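Local coordinates for threonine phosphate decarboxylase-like enzyme (Sulfurospirillum multivorans, PDB 6OUX), which decarboxylates L-serine O-phosphate to ethanolamine O-phosphate with the help of pyridoxal phosphate, a step in norcobamide biosynthesis, at residues Glu119-Val124 / Gln170-Val175; Met114-Glu119 / Glu136-Gly141; Gln164-Glu169 / Leu199-Arg204; Val124-Pro129 / Cys142-Phe147. All blocks are in the same frame, centred on the assembly; numbering follows the deposited sequence.

Contact 1. Residues Glu119-Val124 / Gln170-Val175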
loop_
_atom_site.group_PDB
_atom_site.type_symbol
_atom_site.label_atom_id
_atom_site.label_comp_id
_atom_site.label_asym_id
_atom_site.label_seq_id
_atom_site.Cartn_x
_atom_site.Cartn_y
_atom_site.Cartn_z
ATOM N N GLU A 119 18.451 -2.809 11.313
ATOM C CA GLU A 119 19.887 -2.696 11.622
ATOM C C GLU A 119 20.553 -3.972 12.145
ATOM O O GLU A 119 21.747 -4.172 11.959
ATOM C CB GLU A 119 20.188 -1.469 12.493
ATOM C CG GLU A 119 19.662 -1.502 13.915
ATOM C CD GLU A 119 19.918 -0.177 14.639
ATOM O OE1 GLU A 119 20.659 0.686 14.084
ATOM O OE2 GLU A 119 19.370 0.000 15.756
ATOM N N GLU A 120 19.800 -4.892 12.725
ATOM C CA GLU A 120 20.407 -6.177 13.133
ATOM C C GLU A 120 20.922 -6.964 11.950
ATOM O O GLU A 120 21.752 -7.831 12.115
ATOM C CB GLU A 120 19.436 -7.119 13.863
ATOM C CG GLU A 120 18.465 -6.454 14.806
ATOM C CD GLU A 120 17.250 -5.952 14.058
ATOM O OE1 GLU A 120 16.468 -6.822 13.538
ATOM O OE2 GLU A 120 17.129 -4.696 13.983
ATOM N N VAL A 121 20.375 -6.709 10.755
ATOM C CA VAL A 121 20.728 -7.464 9.574
ATOM C C VAL A 121 22.067 -6.954 9.009
ATOM O O VAL A 121 22.124 -5.940 8.348
ATOM C CB VAL A 121 19.605 -7.375 8.506
ATOM C CG1 VAL A 121 19.961 -8.234 7.276
ATOM C CG2 VAL A 121 18.284 -7.748 9.101
ATOM N N GLN A 122 23.140 -7.691 9.261
ATOM C CA GLN A 122 24.495 -7.289 8.864
ATOM C C GLN A 122 25.229 -8.281 7.948
ATOM O O GLN A 122 26.219 -7.930 7.307
ATOM C CB GLN A 122 25.343 -7.121 10.129
ATOM C CG GLN A 122 24.916 -5.954 10.986
ATOM C CD GLN A 122 25.024 -4.622 10.250
ATOM O OE1 GLN A 122 24.132 -3.770 10.355
ATOM N NE2 GLN A 122 26.117 -4.428 9.499
ATOM N N LYS A 123 24.768 -9.518 7.889
ATOM C CA LYS A 123 25.234 -10.402 6.833
ATOM C C LYS A 123 24.050 -11.251 6.472
ATOM O O LYS A 123 23.471 -11.851 7.350
ATOM C CB LYS A 123 26.368 -11.240 7.293
ATOM C CG LYS A 123 27.003 -12.109 6.279
ATOM C CD LYS A 123 28.333 -12.658 6.830
ATOM C CE LYS A 123 29.106 -13.328 5.728
ATOM N NZ LYS A 123 30.347 -13.999 6.198
ATOM N N VAL A 124 23.738 -11.321 5.175
ATOM C CA VAL A 124 22.586 -12.110 4.658
ATOM C C VAL A 124 23.039 -13.060 3.535
ATOM O O VAL A 124 23.911 -12.701 2.711
ATOM C CB VAL A 124 21.473 -11.167 4.194
ATOM C CG1 VAL A 124 21.955 -10.254 3.106
ATOM C CG2 VAL A 124 20.195 -11.954 3.813
ATOM N N GLN A 170 28.362 -17.949 8.437
ATOM C CA GLN A 170 27.729 -17.342 9.644
ATOM C C GLN A 170 26.953 -16.070 9.379
ATOM O O GLN A 170 27.157 -15.119 10.016
ATOM C CB GLN A 170 28.791 -17.120 10.763
ATOM C CG GLN A 170 29.394 -18.426 11.266
ATOM C CD GLN A 170 28.383 -19.277 12.050
ATOM O OE1 GLN A 170 27.697 -18.738 12.906
ATOM N NE2 GLN A 170 28.315 -20.591 11.785
ATOM N N PRO A 171 25.996 -16.082 8.417
ATOM C CA PRO A 171 25.125 -14.959 8.225
ATOM C C PRO A 171 24.181 -14.828 9.409
ATOM O O PRO A 171 23.842 -15.803 10.042
ATOM C CB PRO A 171 24.358 -15.344 6.953
ATOM C CG PRO A 171 24.192 -16.801 7.086
ATOM C CD PRO A 171 25.481 -17.295 7.766
ATOM N N ASP A 172 23.736 -13.623 9.730
ATOM C CA ASP A 172 22.724 -13.540 10.729
ATOM C C ASP A 172 21.308 -13.798 10.153
ATOM O O ASP A 172 20.359 -14.040 10.919
ATOM C CB ASP A 172 22.738 -12.194 11.438
ATOM C CG ASP A 172 22.587 -11.029 10.496
ATOM O OD1 ASP A 172 21.451 -10.738 10.053
ATOM O OD2 ASP A 172 23.618 -10.368 10.198
ATOM N N THR A 173 21.146 -13.645 8.832
ATOM C CA THR A 173 19.816 -13.728 8.170
ATOM C C THR A 173 19.995 -14.531 6.883
ATOM O O THR A 173 20.993 -14.360 6.137
ATOM C CB THR A 173 19.286 -12.335 7.833
ATOM O OG1 THR A 173 19.278 -11.529 9.024
ATOM C CG2 THR A 173 17.821 -12.360 7.226
ATOM N N VAL A 174 19.086 -15.458 6.662
ATOM C CA VAL A 174 19.018 -16.186 5.405
ATOM C C VAL A 174 17.620 -15.972 4.760
ATOM O O VAL A 174 16.632 -15.786 5.489
ATOM C CB VAL A 174 19.254 -17.656 5.773
ATOM C CG1 VAL A 174 18.673 -18.626 4.822
ATOM C CG2 VAL A 174 20.755 -17.882 6.093
ATOM N N VAL A 175 17.582 -15.908 3.423
ATOM C CA VAL A 175 16.287 -15.896 2.631
ATOM C C VAL A 175 16.177 -17.139 1.743
ATOM O O VAL A 175 17.062 -17.393 0.951
ATOM C CB VAL A 175 16.158 -14.678 1.756
ATOM C CG1 VAL A 175 14.785 -14.633 1.028
ATOM C CG2 VAL A 175 16.375 -13.414 2.555
#

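Contact 2. Residues Met114-Glu119 / Glu136-Gly141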
loop_
_atom_site.group_PDB
_atom_site.type_symbol
_atom_site.label_atom_id
_atom_site.label_comp_id
_atom_site.label_asym_id
_atom_site.label_seq_id
_atom_site.Cartn_x
_atom_site.Cartn_y
_atom_site.Cartn_z
ATOM N N MET A 114 11.446 -4.798 4.058
ATOM C CA MET A 114 11.341 -4.247 5.457
ATOM C C MET A 114 12.187 -5.035 6.455
ATOM O O MET A 114 12.962 -4.448 7.197
ATOM C CB MET A 114 9.887 -4.134 5.899
ATOM C CG MET A 114 9.600 -3.815 7.390
ATOM S SD MET A 114 7.879 -4.094 7.929
ATOM C CE MET A 114 8.009 -5.852 8.273
ATOM N N LEU A 115 12.126 -6.374 6.406
ATOM C CA LEU A 115 12.973 -7.200 7.239
ATOM C C LEU A 115 14.476 -6.976 7.039
ATOM O O LEU A 115 15.237 -6.875 8.003
ATOM C CB LEU A 115 12.629 -8.691 7.028
ATOM C CG LEU A 115 11.231 -9.117 7.504
ATOM C CD1 LEU A 115 10.953 -10.555 7.096
ATOM C CD2 LEU A 115 11.121 -8.949 9.010
ATOM N N LEU A 116 14.901 -6.903 5.792
ATOM C CA LEU A 116 16.318 -6.837 5.503
ATOM C C LEU A 116 16.899 -5.444 5.770
ATOM O O LEU A 116 18.125 -5.315 5.933
ATOM C CB LEU A 116 16.579 -7.273 4.067
ATOM C CG LEU A 116 16.331 -8.741 3.709
ATOM C CD1 LEU A 116 16.738 -8.974 2.259
ATOM C CD2 LEU A 116 17.052 -9.764 4.547
ATOM N N GLN A 117 16.057 -4.421 5.833
ATOM C CA GLN A 117 16.513 -3.071 6.148
ATOM C C GLN A 117 16.782 -2.833 7.657
ATOM O O GLN A 117 17.195 -1.759 8.072
ATOM C CB GLN A 117 15.445 -2.046 5.736
ATOM C CG GLN A 117 15.364 -1.719 4.269
ATOM C CD GLN A 117 14.130 -0.840 3.959
ATOM O OE1 GLN A 117 13.069 -0.981 4.573
ATOM N NE2 GLN A 117 14.284 0.079 3.017
ATOM N N GLN A 118 16.471 -3.784 8.495
ATOM C CA GLN A 118 16.574 -3.528 9.923
ATOM C C GLN A 118 18.066 -3.531 10.257
ATOM O O GLN A 118 18.876 -4.187 9.563
ATOM C CB GLN A 118 15.793 -4.578 10.732
ATOM C CG GLN A 118 14.327 -4.752 10.311
ATOM C CD GLN A 118 13.462 -3.498 10.511
ATOM O OE1 GLN A 118 13.111 -2.738 9.551
ATOM N NE2 GLN A 118 13.092 -3.284 11.751
ATOM N N GLU A 119 18.451 -2.809 11.313
ATOM C CA GLU A 119 19.887 -2.696 11.622
ATOM C C GLU A 119 20.553 -3.972 12.145
ATOM O O GLU A 119 21.747 -4.172 11.959
ATOM C CB GLU A 119 20.188 -1.469 12.493
ATOM C CG GLU A 119 19.662 -1.502 13.915
ATOM C CD GLU A 119 19.918 -0.177 14.639
ATOM O OE1 GLU A 119 20.659 0.686 14.084
ATOM O OE2 GLU A 119 19.370 0.000 15.756
ATOM N N GLU A 136 19.550 -4.623 -2.847
ATOM C CA GLU A 136 19.346 -3.163 -2.739
ATOM C C GLU A 136 18.655 -2.786 -1.454
ATOM O O GLU A 136 18.589 -1.622 -1.118
ATOM C CB GLU A 136 18.529 -2.527 -3.883
ATOM C CG GLU A 136 18.822 -3.000 -5.288
ATOM C CD GLU A 136 17.816 -4.026 -5.698
ATOM O OE1 GLU A 136 17.677 -4.999 -4.913
ATOM O OE2 GLU A 136 17.130 -3.829 -6.730
ATOM N N PHE A 137 18.154 -3.754 -0.699
ATOM C CA PHE A 137 17.392 -3.361 0.470
ATOM C C PHE A 137 18.110 -3.490 1.808
ATOM O O PHE A 137 17.618 -2.995 2.825
ATOM C CB PHE A 137 16.043 -4.031 0.349
ATOM C CG PHE A 137 15.292 -3.541 -0.861
ATOM C CD1 PHE A 137 14.586 -2.329 -0.808
ATOM C CD2 PHE A 137 15.368 -4.224 -2.069
ATOM C CE1 PHE A 137 13.917 -1.845 -1.920
ATOM C CE2 PHE A 137 14.700 -3.738 -3.191
ATOM C CZ PHE A 137 13.970 -2.550 -3.112
ATOM N N VAL A 138 19.304 -4.077 1.795
ATOM C CA VAL A 138 20.078 -4.233 3.010
ATOM C C VAL A 138 20.743 -2.880 3.317
ATOM O O VAL A 138 20.934 -2.064 2.407
ATOM C CB VAL A 138 21.151 -5.353 2.902
ATOM C CG1 VAL A 138 20.524 -6.683 2.459
ATOM C CG2 VAL A 138 22.321 -4.970 1.991
ATOM N N GLY A 139 21.088 -2.646 4.582
ATOM C CA GLY A 139 21.815 -1.432 4.996
ATOM C C GLY A 139 23.204 -1.371 4.415
ATOM O O GLY A 139 23.780 -2.393 4.054
ATOM N N LYS A 140 23.767 -0.172 4.345
ATOM C CA LYS A 140 25.049 0.024 3.664
ATOM C C LYS A 140 26.236 -0.740 4.276
ATOM O O LYS A 140 27.123 -1.167 3.551
ATOM C CB LYS A 140 25.357 1.523 3.512
ATOM C CG LYS A 140 25.569 2.287 4.809
ATOM C CD LYS A 140 25.801 3.772 4.531
ATOM C CE LYS A 140 26.929 4.300 5.409
ATOM N NZ LYS A 140 27.204 5.745 5.217
ATOM N N GLY A 141 26.251 -0.925 5.593
ATOM C CA GLY A 141 27.243 -1.811 6.205
ATOM C C GLY A 141 27.078 -3.315 5.876
ATOM O O GLY A 141 28.012 -4.090 6.023
HETATM O O HOH W 1 20.290 -4.143 6.830
#

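Contact 3. Residues Gln164-Glu169 / Leu199-Arg204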
loop_
_atom_site.group_PDB
_atom_site.type_symbol
_atom_site.label_atom_id
_atom_site.label_comp_id
_atom_site.label_asym_id
_atom_site.label_seq_id
_atom_site.Cartn_x
_atom_site.Cartn_y
_atom_site.Cartn_z
ATOM N N GLN A 164 26.305 -26.384 4.954
ATOM C CA GLN A 164 27.718 -26.206 5.178
ATOM C C GLN A 164 28.194 -24.772 4.799
ATOM O O GLN A 164 29.001 -24.160 5.488
ATOM C CB GLN A 164 28.487 -27.245 4.377
ATOM C CG GLN A 164 29.956 -27.209 4.671
ATOM C CD GLN A 164 30.228 -27.446 6.158
ATOM O OE1 GLN A 164 30.692 -26.549 6.878
ATOM N NE2 GLN A 164 29.880 -28.607 6.631
ATOM N N PHE A 165 27.656 -24.261 3.696
ATOM C CA PHE A 165 27.866 -22.912 3.268
ATOM C C PHE A 165 27.420 -21.911 4.363
ATOM O O PHE A 165 28.167 -20.964 4.686
ATOM C CB PHE A 165 27.107 -22.653 1.963
ATOM C CG PHE A 165 27.157 -21.242 1.511
ATOM C CD1 PHE A 165 28.331 -20.725 0.972
ATOM C CD2 PHE A 165 26.065 -20.415 1.648
ATOM C CE1 PHE A 165 28.401 -19.391 0.575
ATOM C CE2 PHE A 165 26.109 -19.087 1.242
ATOM C CZ PHE A 165 27.279 -18.574 0.701
ATOM N N ILE A 166 26.207 -22.107 4.885
ATOM C CA ILE A 166 25.704 -21.260 5.971
ATOM C C ILE A 166 26.597 -21.397 7.262
ATOM O O ILE A 166 26.891 -20.408 7.946
ATOM C CB ILE A 166 24.194 -21.528 6.280
ATOM C CG1 ILE A 166 23.313 -21.235 5.055
ATOM C CG2 ILE A 166 23.726 -20.660 7.464
ATOM C CD1 ILE A 166 23.491 -19.864 4.467
ATOM N N GLU A 167 27.016 -22.592 7.577
ATOM C CA GLU A 167 27.915 -22.778 8.734
ATOM C C GLU A 167 29.230 -22.019 8.526
ATOM O O GLU A 167 29.679 -21.272 9.408
ATOM C CB GLU A 167 28.151 -24.262 8.972
ATOM C CG GLU A 167 26.984 -24.940 9.657
ATOM C CD GLU A 167 27.024 -26.455 9.522
ATOM O OE1 GLU A 167 27.890 -26.967 8.761
ATOM O OE2 GLU A 167 26.161 -27.139 10.139
ATOM N N ASN A 168 29.824 -22.161 7.347
ATOM C CA ASN A 168 31.041 -21.401 7.014
ATOM C C ASN A 168 30.876 -19.880 7.070
ATOM O O ASN A 168 31.708 -19.146 7.618
ATOM C CB ASN A 168 31.485 -21.775 5.605
ATOM C CG ASN A 168 31.927 -23.210 5.504
ATOM O OD1 ASN A 168 32.035 -23.928 6.497
ATOM N ND2 ASN A 168 32.199 -23.629 4.311
ATOM N N GLU A 169 29.789 -19.375 6.509
ATOM C CA GLU A 169 29.658 -17.948 6.375
ATOM C C GLU A 169 29.125 -17.247 7.601
ATOM O O GLU A 169 29.343 -16.053 7.755
ATOM C CB GLU A 169 28.758 -17.588 5.181
ATOM C CG GLU A 169 29.320 -17.862 3.811
ATOM C CD GLU A 169 30.437 -16.911 3.376
ATOM O OE1 GLU A 169 30.495 -15.764 3.820
ATOM O OE2 GLU A 169 31.290 -17.362 2.608
ATOM N N LEU A 199 20.252 -25.614 11.000
ATOM C CA LEU A 199 20.468 -24.157 11.015
ATOM C C LEU A 199 19.826 -23.414 12.157
ATOM O O LEU A 199 19.584 -22.211 12.075
ATOM C CB LEU A 199 20.061 -23.567 9.676
ATOM C CG LEU A 199 20.867 -24.159 8.505
ATOM C CD1 LEU A 199 20.466 -23.446 7.221
ATOM C CD2 LEU A 199 22.391 -24.021 8.673
ATOM N N ALA A 200 19.580 -24.121 13.249
ATOM C CA ALA A 200 19.035 -23.549 14.482
ATOM C C ALA A 200 19.805 -22.389 15.048
ATOM O O ALA A 200 19.206 -21.580 15.772
ATOM C CB ALA A 200 18.855 -24.621 15.573
ATOM N N PHE A 201 21.094 -22.307 14.719
ATOM C CA PHE A 201 21.962 -21.226 15.197
ATOM C C PHE A 201 21.763 -19.913 14.485
ATOM O O PHE A 201 22.121 -18.862 14.999
ATOM C CB PHE A 201 23.460 -21.607 15.060
ATOM C CG PHE A 201 23.926 -21.806 13.624
ATOM C CD1 PHE A 201 24.407 -20.739 12.880
ATOM C CD2 PHE A 201 23.881 -23.068 13.029
ATOM C CE1 PHE A 201 24.875 -20.955 11.589
ATOM C CE2 PHE A 201 24.302 -23.267 11.739
ATOM C CZ PHE A 201 24.810 -22.202 11.005
ATOM N N VAL A 202 21.181 -19.940 13.295
ATOM C CA VAL A 202 20.973 -18.695 12.563
ATOM C C VAL A 202 19.847 -17.851 13.251
ATOM O O VAL A 202 18.762 -18.373 13.543
ATOM C CB VAL A 202 20.604 -19.004 11.049
ATOM C CG1 VAL A 202 20.339 -17.724 10.296
ATOM C CG2 VAL A 202 21.678 -19.860 10.393
ATOM N N PRO A 203 20.061 -16.526 13.434
ATOM C CA PRO A 203 19.063 -15.694 14.031
ATOM C C PRO A 203 17.690 -15.638 13.276
ATOM O O PRO A 203 16.613 -15.731 13.884
ATOM C CB PRO A 203 19.750 -14.345 14.053
ATOM C CG PRO A 203 21.203 -14.685 14.272
ATOM C CD PRO A 203 21.342 -15.808 13.318
ATOM N N ARG A 204 17.735 -15.531 11.957
ATOM C CA ARG A 204 16.525 -15.318 11.152
ATOM C C ARG A 204 16.605 -16.145 9.904
ATOM O O ARG A 204 17.529 -15.947 9.108
ATOM C CB ARG A 204 16.387 -13.812 10.761
ATOM C CG ARG A 204 15.954 -12.883 11.917
ATOM C CD ARG A 204 16.193 -11.441 11.541
ATOM N NE ARG A 204 17.610 -11.198 11.540
ATOM C CZ ARG A 204 18.318 -10.958 12.657
ATOM N NH1 ARG A 204 17.736 -10.912 13.855
ATOM N NH2 ARG A 204 19.628 -10.771 12.591
#

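Contact 4. Residues Val124-Pro129 / Cys142-Phe147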
loop_
_atom_site.group_PDB
_atom_site.type_symbol
_atom_site.label_atom_id
_atom_site.label_comp_id
_atom_site.label_asym_id
_atom_site.label_seq_id
_atom_site.Cartn_x
_atom_site.Cartn_y
_atom_site.Cartn_z
ATOM N N VAL A 124 23.738 -11.321 5.175
ATOM C CA VAL A 124 22.586 -12.110 4.658
ATOM C C VAL A 124 23.039 -13.060 3.535
ATOM O O VAL A 124 23.911 -12.701 2.711
ATOM C CB VAL A 124 21.473 -11.167 4.194
ATOM C CG1 VAL A 124 21.955 -10.254 3.106
ATOM C CG2 VAL A 124 20.195 -11.954 3.813
ATOM N N ALA A 125 22.564 -14.291 3.606
ATOM C CA ALA A 125 22.803 -15.306 2.577
ATOM C C ALA A 125 21.548 -15.421 1.698
ATOM O O ALA A 125 20.429 -15.671 2.213
ATOM C CB ALA A 125 23.177 -16.644 3.160
ATOM N N LEU A 126 21.756 -15.173 0.408
ATOM C CA LEU A 126 20.720 -15.350 -0.647
ATOM C C LEU A 126 21.135 -16.441 -1.599
ATOM O O LEU A 126 22.337 -16.735 -1.761
ATOM C CB LEU A 126 20.540 -14.078 -1.448
ATOM C CG LEU A 126 20.315 -12.770 -0.695
ATOM C CD1 LEU A 126 20.232 -11.628 -1.721
ATOM C CD2 LEU A 126 19.020 -12.862 0.079
ATOM N N MET A 127 20.157 -17.056 -2.263
ATOM C CA MET A 127 20.486 -17.994 -3.341
ATOM C C MET A 127 20.474 -17.255 -4.667
ATOM O O MET A 127 19.811 -16.232 -4.822
ATOM C CB MET A 127 19.500 -19.163 -3.371
ATOM C CG MET A 127 19.525 -20.098 -2.145
ATOM S SD MET A 127 18.104 -21.228 -2.357
ATOM C CE MET A 127 16.615 -20.145 -2.263
ATOM N N ILE A 128 21.132 -17.840 -5.639
ATOM C CA ILE A 128 21.150 -17.336 -6.994
ATOM C C ILE A 128 20.971 -18.540 -7.944
ATOM O O ILE A 128 21.620 -19.579 -7.773
ATOM C CB ILE A 128 22.506 -16.603 -7.212
ATOM C CG1 ILE A 128 22.637 -16.027 -8.591
ATOM C CG2 ILE A 128 23.668 -17.572 -7.068
ATOM C CD1 ILE A 128 23.976 -15.339 -8.805
ATOM N N PRO A 129 20.086 -18.423 -8.966
ATOM C CA PRO A 129 19.267 -17.322 -9.309
ATOM C C PRO A 129 18.011 -17.164 -8.513
ATOM O O PRO A 129 17.465 -18.135 -8.051
ATOM C CB PRO A 129 18.887 -17.613 -10.747
ATOM C CG PRO A 129 18.961 -19.037 -10.873
ATOM C CD PRO A 129 20.074 -19.446 -10.004
ATOM N N CYS A 142 25.904 -3.723 5.403
ATOM C CA CYS A 142 25.528 -5.137 5.399
ATOM C C CYS A 142 26.208 -5.866 4.270
ATOM O O CYS A 142 26.230 -5.404 3.138
ATOM C CB CYS A 142 24.015 -5.278 5.248
ATOM S SG CYS A 142 23.386 -6.973 5.294
ATOM N N GLU A 143 26.782 -6.994 4.592
ATOM C CA GLU A 143 27.308 -7.908 3.595
ATOM C C GLU A 143 26.209 -8.820 3.003
ATOM O O GLU A 143 25.285 -9.214 3.713
ATOM C CB GLU A 143 28.319 -8.806 4.265
ATOM C CG GLU A 143 29.501 -8.076 4.881
ATOM C CD GLU A 143 30.527 -9.031 5.484
ATOM O OE1 GLU A 143 30.571 -10.213 5.079
ATOM O OE2 GLU A 143 31.289 -8.586 6.362
ATOM N N VAL A 144 26.323 -9.146 1.721
ATOM C CA VAL A 144 25.463 -10.167 1.061
ATOM C C VAL A 144 26.372 -11.290 0.528
ATOM O O VAL A 144 27.368 -10.993 -0.107
ATOM C CB VAL A 144 24.658 -9.530 -0.075
ATOM C CG1 VAL A 144 23.683 -10.527 -0.691
ATOM C CG2 VAL A 144 23.881 -8.312 0.439
ATOM N N VAL A 145 26.071 -12.533 0.817
ATOM C CA VAL A 145 26.772 -13.721 0.242
ATOM C C VAL A 145 25.733 -14.575 -0.531
ATOM O O VAL A 145 24.537 -14.562 -0.186
ATOM C CB VAL A 145 27.499 -14.555 1.298
ATOM C CG1 VAL A 145 28.709 -13.765 1.834
ATOM C CG2 VAL A 145 26.570 -15.008 2.433
ATOM N N TYR A 146 26.165 -15.254 -1.584
ATOM C CA TYR A 146 25.235 -15.906 -2.518
ATOM C C TYR A 146 25.570 -17.350 -2.522
ATOM O O TYR A 146 26.729 -17.670 -2.612
ATOM C CB TYR A 146 25.396 -15.329 -3.957
ATOM C CG TYR A 146 24.846 -13.948 -4.089
ATOM C CD1 TYR A 146 23.468 -13.751 -4.245
ATOM C CD2 TYR A 146 25.653 -12.832 -3.939
ATOM C CE1 TYR A 146 22.931 -12.480 -4.359
ATOM C CE2 TYR A 146 25.129 -11.559 -3.992
ATOM C CZ TYR A 146 23.765 -11.387 -4.243
ATOM O OH TYR A 146 23.219 -10.133 -4.342
ATOM N N PHE A 147 24.598 -18.218 -2.333
ATOM C CA PHE A 147 24.738 -19.653 -2.632
ATOM C C PHE A 147 24.281 -19.926 -4.103
ATOM O O PHE A 147 23.148 -19.604 -4.439
ATOM C CB PHE A 147 23.863 -20.460 -1.656
ATOM C CG PHE A 147 24.010 -21.951 -1.822
ATOM C CD1 PHE A 147 25.091 -22.607 -1.265
ATOM C CD2 PHE A 147 23.094 -22.675 -2.566
ATOM C CE1 PHE A 147 25.278 -23.950 -1.453
ATOM C CE2 PHE A 147 23.263 -24.035 -2.755
ATOM C CZ PHE A 147 24.358 -24.670 -2.194
#

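Contact 1. Residues Glu119-Val124 / Gln170-Val175
The carboxylate of D172 reaches across to the backbone at the start of strand 123-128 and takes two amide protons on one oxygen. OD2 accepts from Q122 N at 2.9 Å and from K123 N at 2.7 Å; both donors come to its syn side, the lysine amide 33° out of the carboxylate plane. This reach depends on CG sitting between the backbone N and the carbonyl carbon (chi1 57°), a rotamer that places the carboxylate near Q122 and K123. An aspartate suits the place because its short side chain can bridge two successive N-H groups where pairing of the strands has only begun. In return, K123 O accepts the amide of T173 at 3.3 Å and, weakly, that of D172.

Beyond these bonds, V121 lays CG1 3.8 Å from T173 OG1, while V124 CG2 packs 4.1 Å from T173 CB, beta-branched residues filling the buried side. The other carboxylate oxygen, D172 OD1, accepts from T173 OG1 and forms a salt bridge to R204, whose NE also bonds T173 OG1; each carboxylate oxygen has its own partners, which should fix the rotation of the group. K123 runs extended past P171 to a salt bridge with E169. Pairing V124 with T173 starts two neighbouring parallel strands of the central seven-stranded sheet, as in the large domain of PLP-dependent aminotransferase-fold enzymes.

Contact 2. Residues Met114-Glu119 / Glu136-Gly141
F137 and V138 lie near the C-terminal part of helix 108-116, at L116 and Q117, in a contact at the edge of the aminotransferase-type PLP fold. The segment 136-141 belongs to the connection between parallel strands 123-128 and 143-148 and has no regular structure of its own, and it meets L116 and Q117 largely through backbone atoms.

Entering from E136, the chain first brings up F137. Its carbonyl oxygen lies 3.5 Å from Q117 CA in a CA-H...O contact; the same oxygen is modelled 3.0 Å from Q117 CG, an unusually short and therefore doubtful separation. The glutamine turns its methylenes this way because CG stands beside its own backbone N (chi1 -78°), with the chain extended from there onward. A glutamine suits this exposed place because its methylenes can pack there.

At V138 the contact becomes apolar. Its CG1 lies 4.3 Å from L116 CB, and both side chains also touch V124, by which the leucine and the valine join the loop and the helix to the sheet. Branched aliphatic residues fit this more enclosed side, and Y134 adds to the packing around L116.

G139 follows, contributing through its backbone alone. The two segments share no direct hydrogen bond; a water links them here, accepting from G139 N at 2.8 Å and lying 2.6 Å from L116 O, to which it can donate.

Contact 3. Residues Gln164-Glu169 / Leu199-Arg204
I166 meets three residues of the 199-204 turn with one methyl group. Its CG2 lies 3.7 Å from V202 CG2, 3.8 Å from L199 CD2 and 4.0 Å from F201 CZ, and the isoleucine crosses both the valine and the leucine at about a right angle. With CG1 turned beside the backbone N (chi1 -61°) and leading off toward A125, CG2 is left anti to N and faces the turn. Branched aliphatic residues suit this buried side, since their methyls can interlock without any polar group to satisfy.

The more exposed side rests on one aliphatic-aromatic contact. E167 crosses the F201 side chain at about a right angle, its CG meeting the ring obliquely, 3.7 Å from CZ. Its carboxylate continues to a salt bridge with R198; an acid can therefore pack against the ring while keeping its charge paired. V202 CG2 lies 3.5 Å over one face of the F201 ring, nearer its edge than its centre.

A type I turn from L199 to V202, closed by V202 N to L199 O at 3.0 Å, brings the three apolar side chains together. The contact thus sets helix 159-169 against the turn between helix 189-198 and strand 204-208, with P171, just before strand 173-177, also touching I166.

Contact 4. Residues Val124-Pro129 / Cys142-Phe147
Across strands 124-128 and 143-147, V145 and L126 each use both backbone N and O in the parallel ladder. V145 N gives to V124 O and V145 O receives from L126 N, each at 2.9 Å; L126 O then accepts F147 N at 2.8 Å. The outer rungs are V124 N to E143 O at 3.0 Å and I128 N to F147 O at 2.9 Å. L126 O also receives a CA-H...O contact from Y146 CA at 3.1 Å. A125 turns its backbone the other way, bonding T173 and V175, so strand 123-128 is paired on both edges.

With these backbone groups paired, hydrophobic side chains suit both faces. L126 CD1 packs 3.8 Å from V144 CG1 and also meets Y146 CE1, the leucine and tyrosine lying side by side. The opposite face carries A125 and V145, in contact at 3.8 Å between CB and CG2; the small alanine lets I166 of helix 159-169 come close. Four bridges in register, from V124-V144 to M127-F147, make strand 143-148 the outermost strand, parallel to its neighbour, in the mixed seven-stranded sheet of the large domain of the aminotransferase fold.

Contacts 1 and 4, both partly buried, share strand 123-128, pairing it with strand 173-177 on one edge and strand 143-148 on the other; contact 4 is nested within the chain loop that contact 1 closes. The backbone ladder dominates contact 4, whereas contact 1 relies heavily on an aspartate where its strands are just beginning. Contact 2, at the surface, joins a helix end to a loop by sparse packing and a water, and meets both sheet contacts around V124. Contact 3 is buried and largely apolar, without cross-segment hydrogen bonds; its helix touches contact 4 through F165 and I166 and contact 1 through the E169-K123 salt bridge. Contacts 2 and 3 do not touch.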